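Local coordinates for probable transcriptional regulatory protein NarL (Mycobacterium tuberculosis, PDB 3EUL), which probably acts as a phosphorylation-dependent transcriptional regulator of aerobic nitrate metabolism together with DevR, the present chain containing its signal receiver domain, at residues V20-P25 / L116-T121; N42-A47 / K58-D63. All coordinates share one frame; numbering follows the deposited sequence.

The two interactions lie in a single receiver domain, their centres about 16 Å apart, on a parallel sheet with strand order 2-1-3-4-5. Interaction 1 joins the loops following strands 16-21 and 114-117, closing a long span of chain, within which both halves of interaction 2 fall. The latter ties edge strand 41-47 to the end of helix 50-60. Strands 16-21 and 41-47 are neighbours, and the pairs Val20 O to Ala47 N and Asp22 N to Ala47 O are probable hydrogen bonds linking the contacts directly. Interaction 1 lies beside Asp68, the probable phosphorylation site, among the acidic residues of the pocket, while interaction 2 holds the C-terminal end of helix 50-60 against the edge strand.

Interaction 1: V20-P25 / L116-T121; sequences VGDDHP and LLKDST
The carboxylate of Asp22 is gripped through both oxygens: OD2 offers its syn lone pair to Lys118, with NZ 2.8 Å away in a salt bridge, while OD1 uses its anti lone pair for the backbone N of His24, also at 2.8 Å. The imidazole of His24 has a water in plane at its edge, 2.7 Å from ND1. This water also accepts from Lys118 NZ at 3.1 Å, whereas NZ itself stands obliquely to the ring, 4.1 Å from ND1. Lysine suits its place because, from the turn after strand 114-117, its side chain, extended beyond CG, reaches to Asp22; the two CA atoms of Asp22 and Lys118 remain 11.3 Å apart. Aspartate suits its own because two carboxylate oxygens serve two different donors, Lys118 NZ and the His24 backbone N. The Asx turn made by OD1, with an N-H...O angle of 162°, holds the aspartate while it receives the lysine. Beyond the segments, Phe27 makes a cation-pi contact with Lys118, and Asp68 OD1 forms a long, weak ion pair with NZ. Bridged to Asp22, the lysine tip is left beside the probable phosphoacceptor, as in receiver domains generally, whose lysine is thought to meet the incoming phosphoryl group.

Interaction 2: N42-A47 / K58-D63; sequences NVVGEA and KAHLPD
Val44 and His60 bring their backbones nearest, with CA atoms 7.0 Å apart, where edge strand 41-47 passes the last turn of helix 50-60. At Val44 the strand departs from fully extended geometry (psi -12°), and its carbonyl oxygen lies over one face of the His60 imidazole. This O sits 3.4 Å above the ring plane, displaced toward the rim, with CE1 its nearest ring atom at 3.5 Å. The two side chains run alongside each other, head to tail, and Val44 CG2 packs against His60 CB at 3.7 Å. With CG anti to the carbonyl carbon (chi1 -68°), the His60 ring is turned toward the strand, where Val44 O meets its face. A branched valine fits well here: one methyl serves both the helix end and Pro62, whose CB lies 4.5 Å from Val44 CG2. Gly45 faces the His60 ring without a side chain, leaving the contact to Val44. A water donates to Val44 O at 3.0 Å and accepts weakly from His60 NE2 at 3.2 Å, joining carbonyl and ring. Past the helix, Leu61 takes up positive phi (46°), and the Pro62 side chain then packs on Val19 of strand 16-21. Such packing belongs to the beta-alpha-beta crossover of the CheY-like fold: helix 50-60 links strand 41-47 to strand 64-68, and strand 16-21 lies between those two in the sheet.

Interaction 1: V20-P25 / L116-T121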
loop_
_atom_site.group_PDB
_atom_site.type_symbol
_atom_site.label_atom_id
_atom_site.label_comp_id
_atom_site.label_asym_id
_atom_site.label_seq_id
_atom_site.Cartn_x
_atom_site.Cartn_y
_atom_site.Cartn_z
ATOM N N VAL A 20 3.306 -4.912 -1.616
ATOM C CA VAL A 20 3.116 -3.927 -2.683
ATOM C C VAL A 20 2.137 -4.476 -3.731
ATOM O O VAL A 20 2.237 -5.645 -4.148
ATOM C CB VAL A 20 4.458 -3.529 -3.379
ATOM C CG1 VAL A 20 4.187 -2.572 -4.569
ATOM C CG2 VAL A 20 5.464 -2.922 -2.389
ATOM N N GLY A 21 1.156 -3.667 -4.124
ATOM C CA GLY A 21 0.162 -4.075 -5.095
ATOM C C GLY A 21 -0.007 -3.008 -6.160
ATOM O O GLY A 21 -0.211 -1.842 -5.833
ATOM N N ASP A 22 0.133 -3.407 -7.434
ATOM C CA ASP A 22 -0.068 -2.527 -8.592
ATOM C C ASP A 22 -0.145 -3.433 -9.810
ATOM O O ASP A 22 0.586 -4.418 -9.899
ATOM C CB ASP A 22 1.074 -1.521 -8.738
ATOM C CG ASP A 22 0.706 -0.283 -9.581
ATOM O OD1 ASP A 22 0.356 -0.400 -10.787
ATOM O OD2 ASP A 22 0.815 0.848 -9.037
ATOM N N ASP A 23 -1.040 -3.104 -10.735
ATOM C CA ASP A 23 -1.172 -3.882 -11.971
ATOM C C ASP A 23 -0.301 -3.354 -13.110
ATOM O O ASP A 23 -0.332 -3.927 -14.211
ATOM C CB ASP A 23 -2.639 -3.973 -12.390
ATOM C CG ASP A 23 -3.160 -2.701 -13.051
ATOM O OD1 ASP A 23 -2.703 -1.574 -12.732
ATOM O OD2 ASP A 23 -4.063 -2.835 -13.891
ATOM N N HIS A 24 0.455 -2.277 -12.870
ATOM C CA HIS A 24 1.522 -1.872 -13.788
ATOM C C HIS A 24 2.871 -2.397 -13.285
ATOM O O HIS A 24 3.440 -1.829 -12.340
ATOM C CB HIS A 24 1.611 -0.349 -13.911
ATOM C CG HIS A 24 0.398 0.305 -14.489
ATOM N ND1 HIS A 24 0.185 1.662 -14.394
ATOM C CD2 HIS A 24 -0.643 -0.194 -15.198
ATOM C CE1 HIS A 24 -0.942 1.971 -15.010
ATOM N NE2 HIS A 24 -1.466 0.860 -15.500
ATOM N N PRO A 25 3.417 -3.441 -13.946
ATOM C CA PRO A 25 4.669 -4.119 -13.552
ATOM C C PRO A 25 5.838 -3.171 -13.268
ATOM O O PRO A 25 6.467 -3.278 -12.231
ATOM C CB PRO A 25 4.998 -4.982 -14.769
ATOM C CG PRO A 25 3.687 -5.211 -15.432
ATOM C CD PRO A 25 2.836 -4.038 -15.172
ATOM N N LEU A 116 -1.252 8.672 -1.343
ATOM C CA LEU A 116 -0.060 9.264 -1.929
ATOM C C LEU A 116 -0.281 9.375 -3.435
ATOM O O LEU A 116 -1.113 8.667 -3.994
ATOM C CB LEU A 116 1.161 8.362 -1.687
ATOM C CG LEU A 116 1.389 7.913 -0.246
ATOM C CD1 LEU A 116 2.471 6.810 -0.191
ATOM C CD2 LEU A 116 1.783 9.144 0.577
ATOM N N LEU A 117 0.466 10.263 -4.071
ATOM C CA LEU A 117 0.410 10.440 -5.513
ATOM C C LEU A 117 1.546 9.722 -6.204
ATOM O O LEU A 117 2.601 9.557 -5.621
ATOM C CB LEU A 117 0.440 11.928 -5.851
ATOM C CG LEU A 117 -0.948 12.546 -6.040
ATOM C CD1 LEU A 117 -1.993 11.992 -5.079
ATOM C CD2 LEU A 117 -0.872 14.056 -5.960
ATOM N N LYS A 118 1.333 9.296 -7.454
ATOM C CA LYS A 118 2.360 8.534 -8.165
ATOM C C LYS A 118 3.563 9.393 -8.580
ATOM O O LYS A 118 4.575 8.851 -9.007
ATOM C CB LYS A 118 1.772 7.752 -9.343
ATOM C CG LYS A 118 1.195 6.416 -8.902
ATOM C CD LYS A 118 0.820 5.485 -10.050
ATOM C CE LYS A 118 0.356 4.141 -9.469
ATOM N NZ LYS A 118 0.148 3.084 -10.506
ATOM N N ASP A 119 3.476 10.714 -8.409
ATOM C CA ASP A 119 4.636 11.580 -8.652
ATOM C C ASP A 119 5.614 11.644 -7.467
ATOM O O ASP A 119 6.580 12.400 -7.497
ATOM C CB ASP A 119 4.205 12.990 -9.082
ATOM C CG ASP A 119 3.589 13.803 -7.946
ATOM O OD1 ASP A 119 3.319 13.243 -6.865
ATOM O OD2 ASP A 119 3.370 15.009 -8.152
ATOM N N SER A 120 5.371 10.844 -6.436
ATOM C CA SER A 120 6.291 10.755 -5.310
ATOM C C SER A 120 7.675 10.285 -5.728
ATOM O O SER A 120 7.827 9.471 -6.635
ATOM C CB SER A 120 5.731 9.813 -4.237
ATOM O OG SER A 120 4.434 10.230 -3.840
ATOM N N THR A 121 8.682 10.826 -5.051
ATOM C CA THR A 121 10.056 10.426 -5.251
ATOM C C THR A 121 10.387 9.145 -4.507
ATOM O O THR A 121 9.655 8.699 -3.641
ATOM C CB THR A 121 11.009 11.507 -4.742
ATOM O OG1 THR A 121 10.823 11.680 -3.332
ATOM C CG2 THR A 121 10.771 12.832 -5.466
HETATM O O HOH W 1 1.733 3.532 -13.149
#

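Interaction 2: N42-A47 / K58-D63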
loop_
_atom_site.group_PDB
_atom_site.type_symbol
_atom_site.label_atom_id
_atom_site.label_comp_id
_atom_site.label_asym_id
_atom_site.label_seq_id
_atom_site.Cartn_x
_atom_site.Cartn_y
_atom_site.Cartn_z
ATOM N N ASN A 42 11.508 -4.823 4.039
ATOM C CA ASN A 42 11.402 -6.154 3.497
ATOM C C ASN A 42 10.028 -6.263 2.791
ATOM O O ASN A 42 8.982 -6.304 3.425
ATOM C CB ASN A 42 11.538 -7.154 4.638
ATOM C CG ASN A 42 11.404 -8.620 4.199
ATOM O OD1 ASN A 42 11.415 -8.980 3.000
ATOM N ND2 ASN A 42 11.289 -9.483 5.200
ATOM N N VAL A 43 10.076 -6.323 1.477
ATOM C CA VAL A 43 8.903 -6.565 0.670
ATOM C C VAL A 43 8.638 -8.068 0.731
ATOM O O VAL A 43 9.427 -8.902 0.253
ATOM C CB VAL A 43 9.086 -6.025 -0.761
ATOM C CG1 VAL A 43 7.850 -6.341 -1.661
ATOM C CG2 VAL A 43 9.298 -4.481 -0.718
ATOM N N VAL A 44 7.540 -8.419 1.381
ATOM C CA VAL A 44 7.235 -9.812 1.625
ATOM C C VAL A 44 6.274 -10.384 0.623
ATOM O O VAL A 44 6.126 -11.590 0.551
ATOM C CB VAL A 44 6.731 -10.047 3.046
ATOM C CG1 VAL A 44 7.843 -9.716 4.037
ATOM C CG2 VAL A 44 5.455 -9.272 3.332
ATOM N N GLY A 45 5.651 -9.527 -0.178
ATOM C CA GLY A 45 4.717 -9.988 -1.199
ATOM C C GLY A 45 4.367 -8.896 -2.173
ATOM O O GLY A 45 4.356 -7.731 -1.806
ATOM N N GLU A 46 4.093 -9.290 -3.421
ATOM C CA GLU A 46 3.651 -8.385 -4.477
ATOM C C GLU A 46 2.401 -8.931 -5.153
ATOM O O GLU A 46 2.343 -10.134 -5.393
ATOM C CB GLU A 46 4.708 -8.349 -5.560
ATOM C CG GLU A 46 6.029 -7.792 -5.133
ATOM C CD GLU A 46 7.039 -7.773 -6.276
ATOM O OE1 GLU A 46 6.658 -7.323 -7.388
ATOM O OE2 GLU A 46 8.200 -8.224 -6.046
ATOM N N ALA A 47 1.462 -8.060 -5.521
ATOM C CA ALA A 47 0.212 -8.468 -6.168
ATOM C C ALA A 47 -0.073 -7.535 -7.332
ATOM O O ALA A 47 0.307 -6.371 -7.300
ATOM C CB ALA A 47 -0.954 -8.405 -5.176
ATOM N N LYS A 58 -3.527 -11.096 4.455
ATOM C CA LYS A 58 -3.959 -12.087 5.454
ATOM C C LYS A 58 -2.833 -13.049 5.828
ATOM O O LYS A 58 -2.693 -13.400 6.986
ATOM C CB LYS A 58 -5.194 -12.870 4.993
ATOM C CG LYS A 58 -6.465 -12.000 4.847
ATOM C CD LYS A 58 -7.707 -12.797 4.519
ATOM C CE LYS A 58 -7.535 -13.569 3.230
ATOM N NZ LYS A 58 -8.754 -14.381 2.893
ATOM N N ALA A 59 -2.033 -13.462 4.850
ATOM C CA ALA A 59 -0.968 -14.443 5.083
ATOM C C ALA A 59 0.271 -13.849 5.753
ATOM O O ALA A 59 0.815 -14.438 6.687
ATOM C CB ALA A 59 -0.573 -15.120 3.775
ATOM N N HIS A 60 0.729 -12.707 5.267
ATOM C CA HIS A 60 1.998 -12.146 5.713
ATOM C C HIS A 60 1.861 -11.186 6.873
ATOM O O HIS A 60 2.829 -10.944 7.569
ATOM C CB HIS A 60 2.699 -11.455 4.561
ATOM C CG HIS A 60 3.163 -12.392 3.510
ATOM N ND1 HIS A 60 4.334 -13.115 3.626
ATOM C CD2 HIS A 60 2.626 -12.723 2.314
ATOM C CE1 HIS A 60 4.472 -13.878 2.555
ATOM N NE2 HIS A 60 3.460 -13.646 1.739
ATOM N N LEU A 61 0.648 -10.673 7.107
ATOM C CA LEU A 61 0.377 -9.715 8.197
ATOM C C LEU A 61 1.476 -8.648 8.180
ATOM O O LEU A 61 2.154 -8.414 9.171
ATOM C CB LEU A 61 0.307 -10.395 9.572
ATOM C CG LEU A 61 -0.991 -10.946 10.181
ATOM C CD1 LEU A 61 -2.060 -11.293 9.178
ATOM C CD2 LEU A 61 -0.664 -12.101 11.074
ATOM N N PRO A 62 1.605 -7.964 7.055
ATOM C CA PRO A 62 2.651 -6.990 6.904
ATOM C C PRO A 62 2.363 -5.770 7.767
ATOM O O PRO A 62 1.214 -5.507 8.050
ATOM C CB PRO A 62 2.541 -6.623 5.434
ATOM C CG PRO A 62 1.137 -6.843 5.090
ATOM C CD PRO A 62 0.760 -8.048 5.845
ATOM N N ASP A 63 3.393 -5.008 8.105
ATOM C CA ASP A 63 3.232 -3.744 8.833
ATOM C C ASP A 63 2.442 -2.731 7.973
ATOM O O ASP A 63 1.542 -2.046 8.455
ATOM C CB ASP A 63 4.613 -3.182 9.186
ATOM C CG ASP A 63 5.414 -4.139 10.056
ATOM O OD1 ASP A 63 4.850 -4.587 11.086
ATOM O OD2 ASP A 63 6.532 -4.521 9.691
HETATM O O HOH W 2 4.716 -13.571 -1.233
#